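Local coordinates for protein 2-polyprenyl-6-methoxyphenol hydroxylase-like FAD-dependent oxidoreductase (Streptomyces sp. NRRL 11266, PDB 6UI5) that binds flavin-adenine dinucleotide in a Rossmann-type domain and is probably a flavoprotein oxidoreductase of the aromatic-ring hydroxylase family, at residues A[13-18]-A[28-33]; A[21-26]-A[109-114]; A[114-119]-A[142-147]. All coordinates share one frame; numbering follows the deposited sequence.

In the fold
The three contacts lie on one side of the chain's centre, all within the FAD-binding domain, and step outward from the core of its five-stranded parallel sheet. Interaction 1 sets helix 12-22 against strand 28-31 beside the bound FAD. Interaction 2, centred about 10 Å from interaction 1, joins the end of the same helix to the turn after helix 97-110; the segments of these two alternate along the chain. Interaction 3 comes after interaction 1 has closed and shares Asp-114 with interaction 2; from edge strand 114-116 it reaches the three-stranded antiparallel sheet, its centre about 12 Å from that of interaction 1 and 17 Å from that of interaction 2. Backbone bonds between strands 28-31 and 114-116 tie the series together.

Interaction 1: residues A[13-18]-A[28-33]; sequences AGLMLA and AVLVDI. With FAD (flavin-adenine dinucleotide), chain C.
Leu-30 lays its two methyl groups against the face of helix 12-22 that is turned to the sheet. CD1 meets the backbone of Gly-14, 3.7 Å from Gly-14 O. CD2 meets the side chains of Leu-15 and Ala-18, with Leu-15 CD2 at 3.7 Å and Ala-18 CB at 4.0 Å from Leu-30 CD2. The two leucine side chains cross at about a right angle. Leu-15 leaves the helix pointing away from the strand, yet the end of its chain comes back to close this apolar group. Leu-30 carries its CG anti to the backbone N (chi1 167°), which sends both methyls from the sheet toward the helix. Gly-14, having no side chain, lets Leu-30 CD1 come onto the helix backbone itself.

Beyond this buried core the same two segments hold FAD. Ala-13 N, in the first turn of the helix, donates a hydrogen bond of 3.3 Å to FAD O1P. Past the end of the strand, the modelled hydrogen bond from the ribose hydroxyl FAD O3B to Asp-32 OD1 is very short, so its exact length is doubtful; the backbone N of Ala-10 also bonds this oxygen, while His-34 N holds Asp-32 OD2. A glycine-bearing helix start at the phosphates and an acidic residue near the ribose, joined by a beta-alpha-beta unit, are typical of the Rossmann-type dinucleotide-binding fold.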
loop_
_atom_site.group_PDB
_atom_site.type_symbol
_atom_site.label_atom_id
_atom_site.label_comp_id
_atom_site.label_asym_id
_atom_site.label_seq_id
_atom_site.Cartn_x
_atom_site.Cartn_y
_atom_site.Cartn_z
ATOM N N ALA A 13 5.892 -29.928 -3.661
ATOM C CA ALA A 13 4.989 -30.072 -2.534
ATOM C C ALA A 13 4.898 -31.524 -2.092
ATOM O O ALA A 13 5.280 -31.874 -0.967
ATOM C CB ALA A 13 3.615 -29.523 -2.928
ATOM N N GLY A 14 4.430 -32.394 -2.992
ATOM C CA GLY A 14 4.214 -33.785 -2.621
ATOM C C GLY A 14 5.504 -34.530 -2.358
ATOM O O GLY A 14 5.565 -35.386 -1.474
ATOM N N LEU A 15 6.548 -34.235 -3.135
ATOM C CA LEU A 15 7.841 -34.877 -2.921
ATOM C C LEU A 15 8.360 -34.542 -1.530
ATOM O O LEU A 15 8.625 -35.429 -0.701
ATOM C CB LEU A 15 8.838 -34.405 -3.998
ATOM C CG LEU A 15 8.859 -35.124 -5.332
ATOM C CD1 LEU A 15 9.626 -34.378 -6.474
ATOM C CD2 LEU A 15 9.474 -36.479 -5.043
ATOM N N MET A 16 8.463 -33.241 -1.260
ATOM C CA MET A 16 8.976 -32.743 0.005
ATOM C C MET A 16 8.196 -33.316 1.185
ATOM O O MET A 16 8.783 -33.674 2.213
ATOM C CB MET A 16 8.964 -31.203 -0.016
ATOM C CG MET A 16 9.321 -30.589 1.286
ATOM S SD MET A 16 10.958 -31.166 1.818
ATOM C CE MET A 16 12.232 -30.200 1.059
ATOM N N LEU A 17 6.891 -33.488 1.027
ATOM C CA LEU A 17 6.094 -34.022 2.127
ATOM C C LEU A 17 6.370 -35.500 2.329
ATOM O O LEU A 17 6.557 -35.955 3.464
ATOM C CB LEU A 17 4.599 -33.764 1.872
ATOM C CG LEU A 17 3.563 -34.475 2.735
ATOM C CD1 LEU A 17 3.707 -34.014 4.218
ATOM C CD2 LEU A 17 2.160 -34.127 2.213
ATOM N N ALA A 18 6.404 -36.263 1.235
ATOM C CA ALA A 18 6.715 -37.682 1.347
ATOM C C ALA A 18 8.035 -37.877 2.061
ATOM O O ALA A 18 8.200 -38.831 2.832
ATOM C CB ALA A 18 6.756 -38.356 -0.036
ATOM N N ALA A 28 4.609 -43.980 3.477
ATOM C CA ALA A 28 4.030 -43.041 2.525
ATOM C C ALA A 28 4.067 -43.599 1.108
ATOM O O ALA A 28 5.059 -44.208 0.676
ATOM C CB ALA A 28 4.750 -41.704 2.570
ATOM N N VAL A 29 2.986 -43.391 0.371
ATOM C CA VAL A 29 2.954 -43.764 -1.034
ATOM C C VAL A 29 2.623 -42.512 -1.827
ATOM O O VAL A 29 1.583 -41.884 -1.606
ATOM C CB VAL A 29 1.961 -44.897 -1.315
ATOM C CG1 VAL A 29 1.590 -44.911 -2.783
ATOM C CG2 VAL A 29 2.582 -46.217 -0.898
ATOM N N LEU A 30 3.532 -42.134 -2.711
ATOM C CA LEU A 30 3.475 -40.901 -3.461
ATOM C C LEU A 30 3.164 -41.276 -4.898
ATOM O O LEU A 30 3.830 -42.141 -5.474
ATOM C CB LEU A 30 4.805 -40.160 -3.343
ATOM C CG LEU A 30 5.148 -39.000 -4.250
ATOM C CD1 LEU A 30 4.241 -37.867 -3.934
ATOM C CD2 LEU A 30 6.603 -38.576 -4.012
ATOM N N VAL A 31 2.122 -40.667 -5.445
ATOM C CA VAL A 31 1.579 -41.017 -6.744
ATOM C C VAL A 31 1.747 -39.820 -7.668
ATOM O O VAL A 31 1.393 -38.689 -7.303
ATOM C CB VAL A 31 0.099 -41.428 -6.629
ATOM C CG1 VAL A 31 -0.557 -41.355 -7.963
ATOM C CG2 VAL A 31 -0.010 -42.829 -6.101
ATOM N N ASP A 32 2.299 -40.067 -8.852
ATOM C CA ASP A 32 2.307 -39.084 -9.926
ATOM C C ASP A 32 2.067 -39.832 -11.227
ATOM O O ASP A 32 2.327 -41.037 -11.321
ATOM C CB ASP A 32 3.627 -38.306 -9.995
ATOM C CG ASP A 32 3.538 -37.065 -10.880
ATOM O OD1 ASP A 32 3.277 -35.962 -10.341
ATOM O OD2 ASP A 32 3.740 -37.188 -12.113
ATOM N N ILE A 33 1.570 -39.121 -12.239
ATOM C CA ILE A 33 1.250 -39.799 -13.488
ATOM C C ILE A 33 2.379 -39.754 -14.513
ATOM O O ILE A 33 2.398 -40.601 -15.412
ATOM C CB ILE A 33 -0.076 -39.278 -14.092
ATOM C CG1 ILE A 33 -0.193 -37.761 -14.033
ATOM C CG2 ILE A 33 -1.233 -39.801 -13.320
ATOM C CD1 ILE A 33 0.628 -37.039 -15.047
HETATM P PA FAD C . 2.818 -29.118 -9.425
HETATM O O1A FAD C . 4.204 -28.579 -9.702
HETATM O O2A FAD C . 1.869 -28.568 -10.476
HETATM O O5B FAD C . 2.839 -30.769 -9.273
HETATM C C5B FAD C . 1.618 -31.488 -9.196
HETATM C C4B FAD C . 1.886 -32.959 -9.652
HETATM O O4B FAD C . 0.855 -33.749 -9.478
HETATM C C3B FAD C . 2.165 -32.995 -11.174
HETATM O O3B FAD C . 3.175 -33.878 -11.405
HETATM C C2B FAD C . 0.845 -33.506 -11.783
HETATM O O2B FAD C . 1.142 -34.021 -13.145
HETATM C C1B FAD C . 0.530 -34.449 -10.937
HETATM N N9A FAD C . -0.872 -34.813 -10.869
HETATM C C8A FAD C . -1.934 -33.993 -11.031
HETATM N N7A FAD C . -3.054 -34.717 -10.816
HETATM C C5A FAD C . -2.676 -35.979 -10.501
HETATM C C6A FAD C . -3.396 -37.125 -10.184
HETATM N N6A FAD C . -4.783 -37.544 -10.045
HETATM N N1A FAD C . -2.764 -38.271 -9.915
HETATM C C2A FAD C . -1.414 -38.323 -9.937
HETATM N N3A FAD C . -0.707 -37.194 -10.233
HETATM C C4A FAD C . -1.332 -36.031 -10.516
HETATM N N1 FAD C . 7.970 -21.333 -9.241
HETATM C C2 FAD C . 9.085 -20.511 -8.689
HETATM O O2 FAD C . 9.492 -20.676 -7.586
HETATM N N3 FAD C . 9.699 -19.463 -9.554
HETATM C C4 FAD C . 9.198 -19.270 -10.916
HETATM O O4 FAD C . 9.666 -18.448 -11.629
HETATM C C4X FAD C . 8.066 -20.119 -11.440
HETATM N N5 FAD C . 7.613 -19.874 -12.790
HETATM C C5X FAD C . 6.492 -20.684 -13.328
HETATM C C6 FAD C . 6.058 -20.435 -14.633
HETATM C C7 FAD C . 5.015 -21.182 -15.168
HETATM C C7M FAD C . 4.765 -20.691 -16.587
HETATM C C8 FAD C . 4.387 -22.191 -14.421
HETATM C C8M FAD C . 3.248 -22.966 -15.097
HETATM C C9 FAD C . 4.820 -22.444 -13.107
HETATM C C9A FAD C . 5.876 -21.690 -12.542
HETATM N N10 FAD C . 6.346 -21.939 -11.127
HETATM C C10 FAD C . 7.455 -21.143 -10.608
HETATM C "C1'" FAD C . 5.711 -23.019 -10.345
HETATM C "C2'" FAD C . 5.066 -22.696 -8.986
HETATM O "O2'" FAD C . 6.002 -22.620 -7.976
HETATM C "C3'" FAD C . 4.159 -23.845 -8.550
HETATM O "O3'" FAD C . 3.408 -23.378 -7.474
HETATM C "C4'" FAD C . 4.879 -25.116 -8.053
HETATM O "O4'" FAD C . 5.724 -25.707 -8.999
HETATM C "C5'" FAD C . 3.731 -26.094 -7.776
HETATM O "O5'" FAD C . 4.149 -27.141 -6.946
HETATM P P FAD C . 3.123 -28.388 -6.596
HETATM O O1P FAD C . 3.941 -29.615 -6.270
HETATM O O2P FAD C . 2.098 -28.070 -5.524
HETATM O O3P FAD C . 2.229 -28.592 -7.971
#

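Interaction 2: residues A[21-26]-A[109-114]; sequences LAMRDV and VELGVD
In this Rossmann-type FAD-binding domain, two helix ends on the same side of the parallel sheet meet through a small apolar contact, and both are finished by Schellman motifs. Helix 12-22 closes with Asp-25 at positive phi, as Val-26 N reaches back to Leu-21 O and Asp-25 N to Ala-22 O, each at 3.0 Å. Gly-112, also at positive phi (89°), ends helix 97-110. The chain is thereby turned toward strand 114-116.

Ala-22 forms the centre of the meeting. Its methyl points at the other segment and touches two neighbours there: Leu-111 approaches Ala-22 CB with its O at 3.6 Å and its CB at 3.8 Å, and Val-113 CG2 comes to 3.5 Å from Ala-22 CB. Val-113 also packs on Leu-30 of strand 28-31, so it links the helix end to the parallel sheet. Leu-111 also touches Met-23 with the end of its side chain. With its CG beside the backbone N and anti to the carbonyl carbon (chi1 -56°), it extends one branch over the start of the type I turn from Ala-22 to Asp-25. No hydrogen bond crosses between the segments; the final touch is made by Leu-111 CD1, which sits 3.9 Å from both Met-23 N and Met-23 CB.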
loop_
_atom_site.group_PDB
_atom_site.type_symbol
_atom_site.label_atom_id
_atom_site.label_comp_id
_atom_site.label_asym_id
_atom_site.label_seq_id
_atom_site.Cartn_x
_atom_site.Cartn_y
_atom_site.Cartn_z
ATOM N N LEU A 21 7.345 -37.280 5.660
ATOM C CA LEU A 21 6.625 -38.397 6.263
ATOM C C LEU A 21 7.529 -39.617 6.440
ATOM O O LEU A 21 7.419 -40.338 7.443
ATOM C CB LEU A 21 5.403 -38.749 5.423
ATOM C CG LEU A 21 4.260 -37.734 5.383
ATOM C CD1 LEU A 21 3.118 -38.167 4.424
ATOM C CD2 LEU A 21 3.734 -37.543 6.782
ATOM N N ALA A 22 8.447 -39.838 5.496
ATOM C CA ALA A 22 9.252 -41.053 5.474
ATOM C C ALA A 22 10.462 -40.945 6.382
ATOM O O ALA A 22 10.904 -41.955 6.945
ATOM C CB ALA A 22 9.718 -41.359 4.053
ATOM N N MET A 23 11.032 -39.745 6.518
ATOM C CA MET A 23 12.118 -39.584 7.477
ATOM C C MET A 23 11.665 -39.897 8.899
ATOM O O MET A 23 12.506 -40.204 9.754
ATOM C CB MET A 23 12.691 -38.175 7.394
ATOM C CG MET A 23 11.887 -37.112 8.174
ATOM S SD MET A 23 12.723 -35.516 8.026
ATOM C CE MET A 23 13.217 -35.635 6.284
ATOM N N ARG A 24 10.354 -39.853 9.161
ATOM C CA ARG A 24 9.787 -40.200 10.455
ATOM C C ARG A 24 9.126 -41.584 10.450
ATOM O O ARG A 24 8.252 -41.857 11.282
ATOM C CB ARG A 24 8.803 -39.108 10.901
ATOM C CG ARG A 24 9.399 -37.662 10.809
ATOM C CD ARG A 24 8.495 -36.579 11.416
ATOM N NE ARG A 24 9.232 -35.331 11.611
ATOM C CZ ARG A 24 9.452 -34.446 10.643
ATOM N NH1 ARG A 24 8.972 -34.692 9.427
ATOM N NH2 ARG A 24 10.121 -33.307 10.882
ATOM N N ASP A 25 9.522 -42.461 9.528
ATOM C CA ASP A 25 9.060 -43.849 9.515
ATOM C C ASP A 25 7.535 -43.954 9.426
ATOM O O ASP A 25 6.937 -44.894 9.944
ATOM C CB ASP A 25 9.587 -44.606 10.740
ATOM C CG ASP A 25 11.113 -44.609 10.822
ATOM O OD1 ASP A 25 11.785 -44.263 9.820
ATOM O OD2 ASP A 25 11.644 -44.968 11.891
ATOM N N VAL A 26 6.889 -42.986 8.797
ATOM C CA VAL A 26 5.473 -43.067 8.449
ATOM C C VAL A 26 5.385 -43.643 7.040
ATOM O O VAL A 26 5.969 -43.061 6.115
ATOM C CB VAL A 26 4.788 -41.686 8.506
ATOM C CG1 VAL A 26 3.419 -41.737 7.832
ATOM C CG2 VAL A 26 4.661 -41.199 9.933
ATOM N N VAL A 109 13.450 -41.834 -2.354
ATOM C CA VAL A 109 13.558 -43.266 -2.588
ATOM C C VAL A 109 14.430 -43.894 -1.512
ATOM O O VAL A 109 14.143 -45.007 -1.059
ATOM C CB VAL A 109 14.032 -43.600 -4.028
ATOM C CG1 VAL A 109 13.152 -42.890 -5.050
ATOM C CG2 VAL A 109 15.501 -43.282 -4.262
ATOM N N GLU A 110 15.451 -43.185 -1.026
ATOM C CA GLU A 110 16.285 -43.782 0.021
ATOM C C GLU A 110 15.583 -43.825 1.373
ATOM O O GLU A 110 15.823 -44.757 2.151
ATOM C CB GLU A 110 17.615 -43.048 0.157
ATOM C CG GLU A 110 17.496 -41.579 0.354
ATOM C CD GLU A 110 18.636 -40.844 -0.308
ATOM O OE1 GLU A 110 19.132 -39.848 0.271
ATOM O OE2 GLU A 110 19.034 -41.274 -1.413
ATOM N N LEU A 111 14.718 -42.844 1.676
ATOM C CA LEU A 111 13.948 -42.940 2.914
ATOM C C LEU A 111 12.779 -43.906 2.791
ATOM O O LEU A 111 12.035 -44.083 3.769
ATOM C CB LEU A 111 13.453 -41.564 3.384
ATOM C CG LEU A 111 14.435 -40.393 3.630
ATOM C CD1 LEU A 111 13.648 -39.075 3.677
ATOM C CD2 LEU A 111 15.318 -40.544 4.897
ATOM N N GLY A 112 12.605 -44.554 1.640
ATOM C CA GLY A 112 11.651 -45.634 1.541
ATOM C C GLY A 112 10.240 -45.246 1.165
ATOM O O GLY A 112 9.323 -46.051 1.369
ATOM N N VAL A 113 10.028 -44.041 0.639
ATOM C CA VAL A 113 8.746 -43.749 0.028
ATOM C C VAL A 113 8.501 -44.725 -1.108
ATOM O O VAL A 113 9.385 -44.969 -1.935
ATOM C CB VAL A 113 8.735 -42.306 -0.491
ATOM C CG1 VAL A 113 7.553 -42.114 -1.400
ATOM C CG2 VAL A 113 8.699 -41.345 0.666
ATOM N N ASP A 114 7.306 -45.297 -1.154
ATOM C CA ASP A 114 6.904 -46.036 -2.347
ATOM C C ASP A 114 6.469 -44.998 -3.372
ATOM O O ASP A 114 5.341 -44.504 -3.334
ATOM C CB ASP A 114 5.798 -47.030 -2.034
ATOM C CG ASP A 114 5.387 -47.864 -3.252
ATOM O OD1 ASP A 114 6.090 -47.839 -4.293
ATOM O OD2 ASP A 114 4.360 -48.558 -3.152
#

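Interaction 3: residues A[114-119]-A[142-147]; sequences DLRWAT and GEEQLR
Arg-116 and Glu-144 reach toward each other between two sheets, and their charged ends make a long salt bridge, with Arg-116 NH1 3.7 Å from Glu-144 OE2. The carboxylate oxygen comes to the edge of the guanidinium, near its plane, while the two flat groups are turned 37° apart. The side chains themselves cross at about a right angle. No hydrogen bond joins the segments, so the attraction at this distance is probably mainly electrostatic and modest at so exposed a place.

What positions the arginine is a closer partner on its own strand. Asp-114 OD2 takes two bonds from it: Arg-116 NE donates at 3.0 Å, and Arg-116 NH2 is modelled at 2.5 Å, a length so short as to be doubtful. The NE bond meets the oxygen from above the carboxylate plane, 56° out of it, although the acceptor lies almost in the plane of the guanidinium. Together they probably limit rotation of the guanidinium, with NH1 toward Glu-144. The arginine chain runs extended from CG to NE, whereas Glu-144 bends at chi2 to bring its carboxylate across.

Farther out, the backbone of Arg-116 is fixed by hydrogen bonds to Leu-30 and Asp-32, and its side chain lies on Val-29. On the facing sheet, Leu-146 points toward strand 114-116 and packs on Val-135. Asp-114, Arg-116 and Glu-144 thus make a surface salt-bridge network, linking the edge strand of the Rossmann-type parallel sheet to an outermost strand, 143-148, of the antiparallel sheet of the FAD-binding domain.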
loop_
_atom_site.group_PDB
_atom_site.type_symbol
_atom_site.label_atom_id
_atom_site.label_comp_id
_atom_site.label_asym_id
_atom_site.label_seq_id
_atom_site.Cartn_x
_atom_site.Cartn_y
_atom_site.Cartn_z
ATOM N N ASP A 114 7.306 -45.297 -1.154
ATOM C CA ASP A 114 6.904 -46.036 -2.347
ATOM C C ASP A 114 6.469 -44.998 -3.372
ATOM O O ASP A 114 5.341 -44.504 -3.334
ATOM C CB ASP A 114 5.798 -47.030 -2.034
ATOM C CG ASP A 114 5.387 -47.864 -3.252
ATOM O OD1 ASP A 114 6.090 -47.839 -4.293
ATOM O OD2 ASP A 114 4.360 -48.558 -3.152
ATOM N N LEU A 115 7.367 -44.670 -4.295
ATOM C CA LEU A 115 7.114 -43.676 -5.334
ATOM C C LEU A 115 6.625 -44.375 -6.611
ATOM O O LEU A 115 7.250 -45.336 -7.074
ATOM C CB LEU A 115 8.402 -42.877 -5.580
ATOM C CG LEU A 115 8.378 -41.564 -6.368
ATOM C CD1 LEU A 115 9.729 -40.896 -6.301
ATOM C CD2 LEU A 115 8.007 -41.798 -7.842
ATOM N N ARG A 116 5.510 -43.884 -7.181
ATOM C CA ARG A 116 4.824 -44.516 -8.323
ATOM C C ARG A 116 4.595 -43.540 -9.464
ATOM O O ARG A 116 3.545 -42.894 -9.525
ATOM C CB ARG A 116 3.492 -45.095 -7.919
ATOM C CG ARG A 116 3.535 -45.789 -6.638
ATOM C CD ARG A 116 2.432 -46.782 -6.542
ATOM N NE ARG A 116 2.635 -47.577 -5.349
ATOM C CZ ARG A 116 1.666 -48.186 -4.685
ATOM N NH1 ARG A 116 0.413 -48.090 -5.096
ATOM N NH2 ARG A 116 1.955 -48.887 -3.602
ATOM N N TRP A 117 5.528 -43.501 -10.404
ATOM C CA TRP A 117 5.241 -42.850 -11.667
ATOM C C TRP A 117 4.098 -43.585 -12.402
ATOM O O TRP A 117 3.730 -44.719 -12.065
ATOM C CB TRP A 117 6.520 -42.791 -12.505
ATOM C CG TRP A 117 7.713 -42.241 -11.753
ATOM C CD1 TRP A 117 8.775 -42.948 -11.255
ATOM C CD2 TRP A 117 7.956 -40.872 -11.418
ATOM N NE1 TRP A 117 9.666 -42.099 -10.639
ATOM C CE2 TRP A 117 9.186 -40.819 -10.725
ATOM C CE3 TRP A 117 7.255 -39.682 -11.640
ATOM C CZ2 TRP A 117 9.720 -39.625 -10.244
ATOM C CZ3 TRP A 117 7.792 -38.493 -11.160
ATOM C CH2 TRP A 117 9.012 -38.476 -10.475
ATOM N N ALA A 118 3.495 -42.897 -13.380
ATOM C CA ALA A 118 2.457 -43.472 -14.247
ATOM C C ALA A 118 1.293 -44.071 -13.452
ATOM O O ALA A 118 0.723 -45.097 -13.822
ATOM C CB ALA A 118 3.049 -44.523 -15.201
ATOM N N THR A 119 0.930 -43.427 -12.353
ATOM C CA THR A 119 -0.190 -43.876 -11.535
ATOM C C THR A 119 -1.111 -42.688 -11.262
ATOM O O THR A 119 -0.648 -41.622 -10.849
ATOM C CB THR A 119 0.302 -44.516 -10.227
ATOM O OG1 THR A 119 1.266 -45.546 -10.518
ATOM C CG2 THR A 119 -0.851 -45.144 -9.494
ATOM N N GLY A 142 -4.552 -51.965 -13.994
ATOM C CA GLY A 142 -5.956 -51.914 -13.638
ATOM C C GLY A 142 -6.294 -50.771 -12.701
ATOM O O GLY A 142 -5.942 -49.619 -12.964
ATOM N N GLU A 143 -6.982 -51.085 -11.603
ATOM C CA GLU A 143 -7.389 -50.094 -10.610
ATOM C C GLU A 143 -7.200 -50.709 -9.225
ATOM O O GLU A 143 -7.981 -51.580 -8.817
ATOM C CB GLU A 143 -8.827 -49.636 -10.807
ATOM C CG GLU A 143 -8.977 -48.501 -11.782
ATOM C CD GLU A 143 -10.345 -47.851 -11.708
ATOM O OE1 GLU A 143 -11.265 -48.465 -11.122
ATOM O OE2 GLU A 143 -10.496 -46.721 -12.224
ATOM N N GLU A 144 -6.170 -50.255 -8.506
ATOM C CA GLU A 144 -6.077 -50.591 -7.101
ATOM C C GLU A 144 -6.990 -49.676 -6.310
ATOM O O GLU A 144 -7.076 -48.471 -6.571
ATOM C CB GLU A 144 -4.646 -50.483 -6.585
ATOM C CG GLU A 144 -4.363 -51.540 -5.517
ATOM C CD GLU A 144 -3.452 -51.039 -4.413
ATOM O OE1 GLU A 144 -3.610 -51.502 -3.265
ATOM O OE2 GLU A 144 -2.577 -50.197 -4.690
ATOM N N GLN A 145 -7.700 -50.260 -5.356
ATOM C CA GLN A 145 -8.573 -49.532 -4.454
ATOM C C GLN A 145 -7.865 -49.565 -3.087
ATOM O O GLN A 145 -8.076 -50.487 -2.300
ATOM C CB GLN A 145 -9.973 -50.193 -4.447
ATOM C CG GLN A 145 -11.162 -49.252 -4.285
ATOM C CD GLN A 145 -12.283 -49.872 -3.481
ATOM O OE1 GLN A 145 -12.100 -50.229 -2.314
ATOM N NE2 GLN A 145 -13.449 -50.022 -4.102
ATOM N N LEU A 146 -7.030 -48.557 -2.807
ATOM C CA LEU A 146 -6.156 -48.573 -1.630
ATOM C C LEU A 146 -6.822 -47.951 -0.400
ATOM O O LEU A 146 -7.402 -46.856 -0.461
ATOM C CB LEU A 146 -4.835 -47.863 -1.932
ATOM C CG LEU A 146 -3.787 -47.646 -0.840
ATOM C CD1 LEU A 146 -3.594 -48.881 0.055
ATOM C CD2 LEU A 146 -2.458 -47.270 -1.495
ATOM N N ARG A 147 -6.712 -48.663 0.717
ATOM C CA ARG A 147 -7.172 -48.221 2.027
ATOM C C ARG A 147 -6.006 -47.520 2.724
ATOM O O ARG A 147 -4.943 -48.123 2.911
ATOM C CB ARG A 147 -7.671 -49.440 2.813
ATOM C CG ARG A 147 -8.289 -49.211 4.196
ATOM C CD ARG A 147 -9.015 -47.873 4.349
ATOM N NE ARG A 147 -9.817 -47.809 5.575
ATOM C CZ ARG A 147 -9.326 -47.771 6.818
ATOM N NH1 ARG A 147 -8.012 -47.799 7.037
ATOM N NH2 ARG A 147 -10.158 -47.707 7.852
#